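Local coordinates for protein oligopeptide ABC transporter OppAIV (Borrelia burgdorferi B31, PDB 4GL8) that probably binds oligopeptides in the periplasm as the solute-binding component of an ABC peptide transporter, and carries a bound peptide in this crystal, at residues G429-D433 / P434-L438; Y411-S414 / R415-N419. All coordinates share one frame; numbering follows the deposited sequence.

Interaction 1: residues G429-D433 / P434-L438; sequences GDYAD and PMTFL
One face of the Tyr431 ring lies over Thr436, whose CB sits 3.8 Å from the ring centroid in a CH-pi contact, only 15° off the ring normal; the ring of Tyr172 meets that of Tyr431 with the two planes nearly parallel. At the phenol end, Tyr431 OH rests against Met435, 3.5 Å from its CG. The Phe437 ring meets the start of the loop obliquely, its CZ 3.6 Å from Gly429 N, while Trp427 packs against it edge-to-face. Thr436 reaches across the loop with both branches. With OG1 anti to the backbone N (chi1 -176°), the hydroxyl oxygen accepts an almost straight bond from Asp430 N at 3.1 Å, and the methyl CG2 lies 3.6 Å from Gly429 CA. Asp433 holds the other end of the turn: its OD2 takes Met435 N at 2.8 Å on the anti side, 27° out of the carboxylate plane, and its backbone O accepts from Thr436 N at 3.1 Å. The same OD2 forms a salt bridge with Arg474 of helix 471-489, which would help keep the carboxylate ionised. Asp430 OD1 is hydrogen-bonded to the backbone of the bound peptide, and Asp430 N is fixed by Thr436. Asp433 thus supplies a capping bond to the turn that leads into helix 435-438, in a buried loop that follows strand 422-428 and forms part of the peptide-binding site.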
loop_
_atom_site.group_PDB
_atom_site.type_symbol
_atom_site.label_atom_id
_atom_site.label_comp_id
_atom_site.label_asym_id
_atom_site.label_seq_id
_atom_site.Cartn_x
_atom_site.Cartn_y
_atom_site.Cartn_z
ATOM N N GLY A 429 4.619 -1.335 -0.815
ATOM C CA GLY A 429 4.856 -1.542 -2.240
ATOM C C GLY A 429 3.674 -2.165 -2.956
ATOM O O GLY A 429 3.042 -3.106 -2.456
ATOM N N ASP A 430 3.351 -1.599 -4.109
ATOM C CA ASP A 430 2.229 -2.040 -4.905
ATOM C C ASP A 430 2.688 -3.001 -5.986
ATOM O O ASP A 430 1.857 -3.607 -6.626
ATOM C CB ASP A 430 1.547 -0.825 -5.544
ATOM C CG ASP A 430 0.972 0.156 -4.498
ATOM O OD1 ASP A 430 0.408 -0.304 -3.467
ATOM O OD2 ASP A 430 1.082 1.385 -4.732
ATOM N N TYR A 431 3.997 -3.102 -6.214
ATOM C CA TYR A 431 4.555 -4.019 -7.201
ATOM C C TYR A 431 6.034 -4.207 -6.930
ATOM O O TYR A 431 6.618 -3.433 -6.199
ATOM C CB TYR A 431 4.289 -3.532 -8.650
ATOM C CG TYR A 431 4.707 -2.102 -8.967
ATOM C CD1 TYR A 431 3.817 -1.045 -8.856
ATOM C CD2 TYR A 431 5.986 -1.822 -9.404
ATOM C CE1 TYR A 431 4.210 0.246 -9.163
ATOM C CE2 TYR A 431 6.395 -0.524 -9.701
ATOM C CZ TYR A 431 5.512 0.503 -9.570
ATOM O OH TYR A 431 5.952 1.779 -9.863
ATOM N N ALA A 432 6.637 -5.232 -7.534
ATOM C CA ALA A 432 7.974 -5.696 -7.169
ATOM C C ALA A 432 9.092 -4.899 -7.877
ATOM O O ALA A 432 9.850 -5.441 -8.648
ATOM C CB ALA A 432 8.087 -7.177 -7.504
ATOM N N ASP A 433 9.172 -3.601 -7.634
ATOM C CA ASP A 433 10.225 -2.756 -8.231
ATOM C C ASP A 433 10.359 -1.489 -7.380
ATOM O O ASP A 433 9.355 -0.948 -6.930
ATOM C CB ASP A 433 9.883 -2.427 -9.686
ATOM C CG ASP A 433 10.941 -1.565 -10.366
ATOM O OD1 ASP A 433 11.794 -2.138 -11.072
ATOM O OD2 ASP A 433 10.922 -0.312 -10.192
ATOM N N PRO A 434 11.587 -1.024 -7.132
ATOM C CA PRO A 434 11.760 0.171 -6.331
ATOM C C PRO A 434 10.932 1.397 -6.794
ATOM O O PRO A 434 10.680 2.288 -5.991
ATOM C CB PRO A 434 13.251 0.446 -6.465
ATOM C CG PRO A 434 13.631 -0.204 -7.755
ATOM C CD PRO A 434 12.864 -1.472 -7.700
ATOM N N MET A 435 10.488 1.444 -8.044
ATOM C CA MET A 435 9.695 2.588 -8.494
ATOM C C MET A 435 8.399 2.824 -7.698
ATOM O O MET A 435 7.937 3.971 -7.625
ATOM C CB MET A 435 9.386 2.518 -9.994
ATOM C CG MET A 435 8.720 3.760 -10.597
ATOM S SD MET A 435 9.605 5.357 -10.470
ATOM C CE MET A 435 11.079 4.991 -11.368
ATOM N N THR A 436 7.816 1.777 -7.104
ATOM C CA THR A 436 6.582 1.958 -6.363
ATOM C C THR A 436 6.844 2.913 -5.195
ATOM O O THR A 436 6.014 3.763 -4.884
ATOM C CB THR A 436 5.952 0.638 -5.873
ATOM O OG1 THR A 436 4.698 0.940 -5.246
ATOM C CG2 THR A 436 6.824 -0.047 -4.880
ATOM N N PHE A 437 8.028 2.822 -4.604
ATOM C CA PHE A 437 8.438 3.787 -3.572
ATOM C C PHE A 437 8.933 5.135 -4.081
ATOM O O PHE A 437 8.599 6.186 -3.530
ATOM C CB PHE A 437 9.513 3.151 -2.729
ATOM C CG PHE A 437 9.000 2.052 -1.881
ATOM C CD1 PHE A 437 8.985 0.743 -2.347
ATOM C CD2 PHE A 437 8.461 2.336 -0.628
ATOM C CE1 PHE A 437 8.450 -0.254 -1.569
ATOM C CE2 PHE A 437 7.959 1.318 0.166
ATOM C CZ PHE A 437 7.949 0.033 -0.302
ATOM N N LEU A 438 9.769 5.131 -5.104
ATOM C CA LEU A 438 10.367 6.388 -5.551
ATOM C C LEU A 438 9.324 7.278 -6.234
ATOM O O LEU A 438 9.400 8.507 -6.193
ATOM C CB LEU A 438 11.536 6.101 -6.471
ATOM C CG LEU A 438 12.648 5.339 -5.765
ATOM C CD1 LEU A 438 13.709 4.996 -6.791
ATOM C CD2 LEU A 438 13.216 6.178 -4.624
#

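Interaction 2: residues Y411-S414 / R415-N419; sequences YINS and RVNGN
Tyr411 has its CG anti to the backbone N (chi1 163°), which sends the ring along the chain of Arg415, one helical turn on, while a bend at chi3 of Arg415 (66°) turns the guanidinium onto the phenol; the two side chains run side by side in the same direction. Arg415 CG lies over one face of the Tyr411 ring, and CD runs on toward its phenol end, 3.5 Å from Tyr411 CZ. There Arg415 NH1 donates to Tyr411 OH at 3.1 Å, close to the guanidinium plane, although ring and guanidinium planes stand 79° apart. Tyr411 OH is also bonded to Arg424 O, and Arg415 NH2 to the carbonyls of Phe448 and Gly426; through Arg424 and Gly426 the pair ties helix 408-417 to strand 422-428, and through Phe448 to a further loop. On the backbone, Arg415 N, Val416 N and Asn417 N bond to the carbonyl oxygens four residues earlier, and Ile412 CG2 meets Val416 CG2 at 4.3 Å. The helix then ends in a Schellman motif at Gly418, which has positive phi; Asn419 N donates at 2.9 Å to Ser414 O, in the carbonyl plane on a lone pair. Ser414 OG is bonded to Glu406 OE1 and Thr410 O. The guanidinium partners named here are neutral oxygens, a phenol and two backbone carbonyls, so the buried charge is probably stabilised by their dipoles, and bonds at both NH1 and NH2 hold its orientation.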
loop_
_atom_site.group_PDB
_atom_site.type_symbol
_atom_site.label_atom_id
_atom_site.label_comp_id
_atom_site.label_asym_id
_atom_site.label_seq_id
_atom_site.Cartn_x
_atom_site.Cartn_y
_atom_site.Cartn_z
ATOM N N TYR A 411 -7.379 9.858 8.737
ATOM C CA TYR A 411 -5.921 9.846 8.566
ATOM C C TYR A 411 -5.502 9.830 7.092
ATOM O O TYR A 411 -4.611 10.572 6.695
ATOM C CB TYR A 411 -5.319 8.646 9.295
ATOM C CG TYR A 411 -3.909 8.306 8.863
ATOM C CD1 TYR A 411 -2.822 8.984 9.386
ATOM C CD2 TYR A 411 -3.668 7.293 7.960
ATOM C CE1 TYR A 411 -1.536 8.663 9.016
ATOM C CE2 TYR A 411 -2.381 6.958 7.576
ATOM C CZ TYR A 411 -1.319 7.647 8.098
ATOM O OH TYR A 411 -0.034 7.305 7.712
ATOM N N ILE A 412 -6.178 9.010 6.295
ATOM C CA ILE A 412 -5.930 8.948 4.860
ATOM C C ILE A 412 -6.292 10.270 4.195
ATOM O O ILE A 412 -5.577 10.739 3.308
ATOM C CB ILE A 412 -6.758 7.847 4.162
ATOM C CG1 ILE A 412 -6.310 6.464 4.611
ATOM C CG2 ILE A 412 -6.679 7.954 2.635
ATOM C CD1 ILE A 412 -7.336 5.407 4.248
ATOM N N ASN A 413 -7.435 10.835 4.581
ATOM C CA ASN A 413 -7.841 12.135 4.050
ATOM C C ASN A 413 -6.806 13.196 4.390
ATOM O O ASN A 413 -6.520 14.032 3.578
ATOM C CB ASN A 413 -9.202 12.541 4.602
ATOM C CG ASN A 413 -9.576 13.945 4.219
ATOM O OD1 ASN A 413 -10.183 14.148 3.182
ATOM N ND2 ASN A 413 -9.165 14.934 5.019
ATOM N N SER A 414 -6.214 13.121 5.581
ATOM C CA SER A 414 -5.212 14.097 5.984
ATOM C C SER A 414 -3.938 13.996 5.121
ATOM O O SER A 414 -3.380 15.012 4.701
ATOM C CB SER A 414 -4.853 13.958 7.478
ATOM O OG SER A 414 -5.940 14.297 8.314
ATOM N N ARG A 415 -3.478 12.773 4.874
ATOM C CA ARG A 415 -2.274 12.573 4.082
ATOM C C ARG A 415 -2.467 13.084 2.643
ATOM O O ARG A 415 -1.659 13.871 2.127
ATOM C CB ARG A 415 -1.860 11.092 4.112
ATOM C CG ARG A 415 -0.908 10.793 5.251
ATOM C CD ARG A 415 -0.352 9.386 5.234
ATOM N NE ARG A 415 0.513 9.087 4.090
ATOM C CZ ARG A 415 1.124 7.922 3.930
ATOM N NH1 ARG A 415 0.975 6.981 4.847
ATOM N NH2 ARG A 415 1.895 7.696 2.873
ATOM N N VAL A 416 -3.574 12.659 2.045
ATOM C CA VAL A 416 -3.905 12.985 0.676
ATOM C C VAL A 416 -4.126 14.484 0.438
ATOM O O VAL A 416 -3.754 14.981 -0.594
ATOM C CB VAL A 416 -5.125 12.159 0.229
ATOM C CG1 VAL A 416 -5.790 12.738 -1.008
ATOM C CG2 VAL A 416 -4.693 10.725 -0.000
ATOM N N ASN A 417 -4.698 15.194 1.399
ATOM C CA ASN A 417 -5.061 16.611 1.205
ATOM C C ASN A 417 -4.050 17.553 1.848
ATOM O O ASN A 417 -4.182 18.745 1.761
ATOM C CB ASN A 417 -6.466 16.874 1.780
ATOM C CG ASN A 417 -7.539 16.120 1.029
ATOM O OD1 ASN A 417 -8.302 15.315 1.587
ATOM N ND2 ASN A 417 -7.572 16.340 -0.250
ATOM N N GLY A 418 -3.029 16.998 2.485
ATOM C CA GLY A 418 -1.971 17.811 3.068
ATOM C C GLY A 418 -2.369 18.446 4.386
ATOM O O GLY A 418 -1.758 19.429 4.807
ATOM N N ASN A 419 -3.375 17.871 5.049
ATOM C CA ASN A 419 -3.929 18.477 6.257
ATOM C C ASN A 419 -3.163 17.937 7.459
ATOM O O ASN A 419 -3.650 17.089 8.221
ATOM C CB ASN A 419 -5.418 18.206 6.383
ATOM C CG ASN A 419 -6.019 18.921 7.569
ATOM O OD1 ASN A 419 -5.562 20.019 7.933
ATOM N ND2 ASN A 419 -7.035 18.314 8.188
HETATM O O HOH W 1 -7.931 15.522 7.623
#

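Interaction 2 closes before interaction 1 opens, and strand 422-428 joins them: Tyr411 and Arg415 bond to backbone carbonyls of the strand, and the loop 429-433 leaves its end. The centres are 21 Å apart and the nearest atoms about 9 Å, so the two contacts do not touch. Both nevertheless reach the bound peptide, in different ways. Asp430 of interaction 1 is hydrogen-bonded to the peptide backbone, a grip that need not depend on the identity of the peptide's side chains, consistent with oligopeptide binding, whereas Arg415 of interaction 2 packs on a modified side chain of the peptide. Arg415 on helix 408-417 and Asp430 in the loop after strand 422-428 thus reach one peptide-binding site.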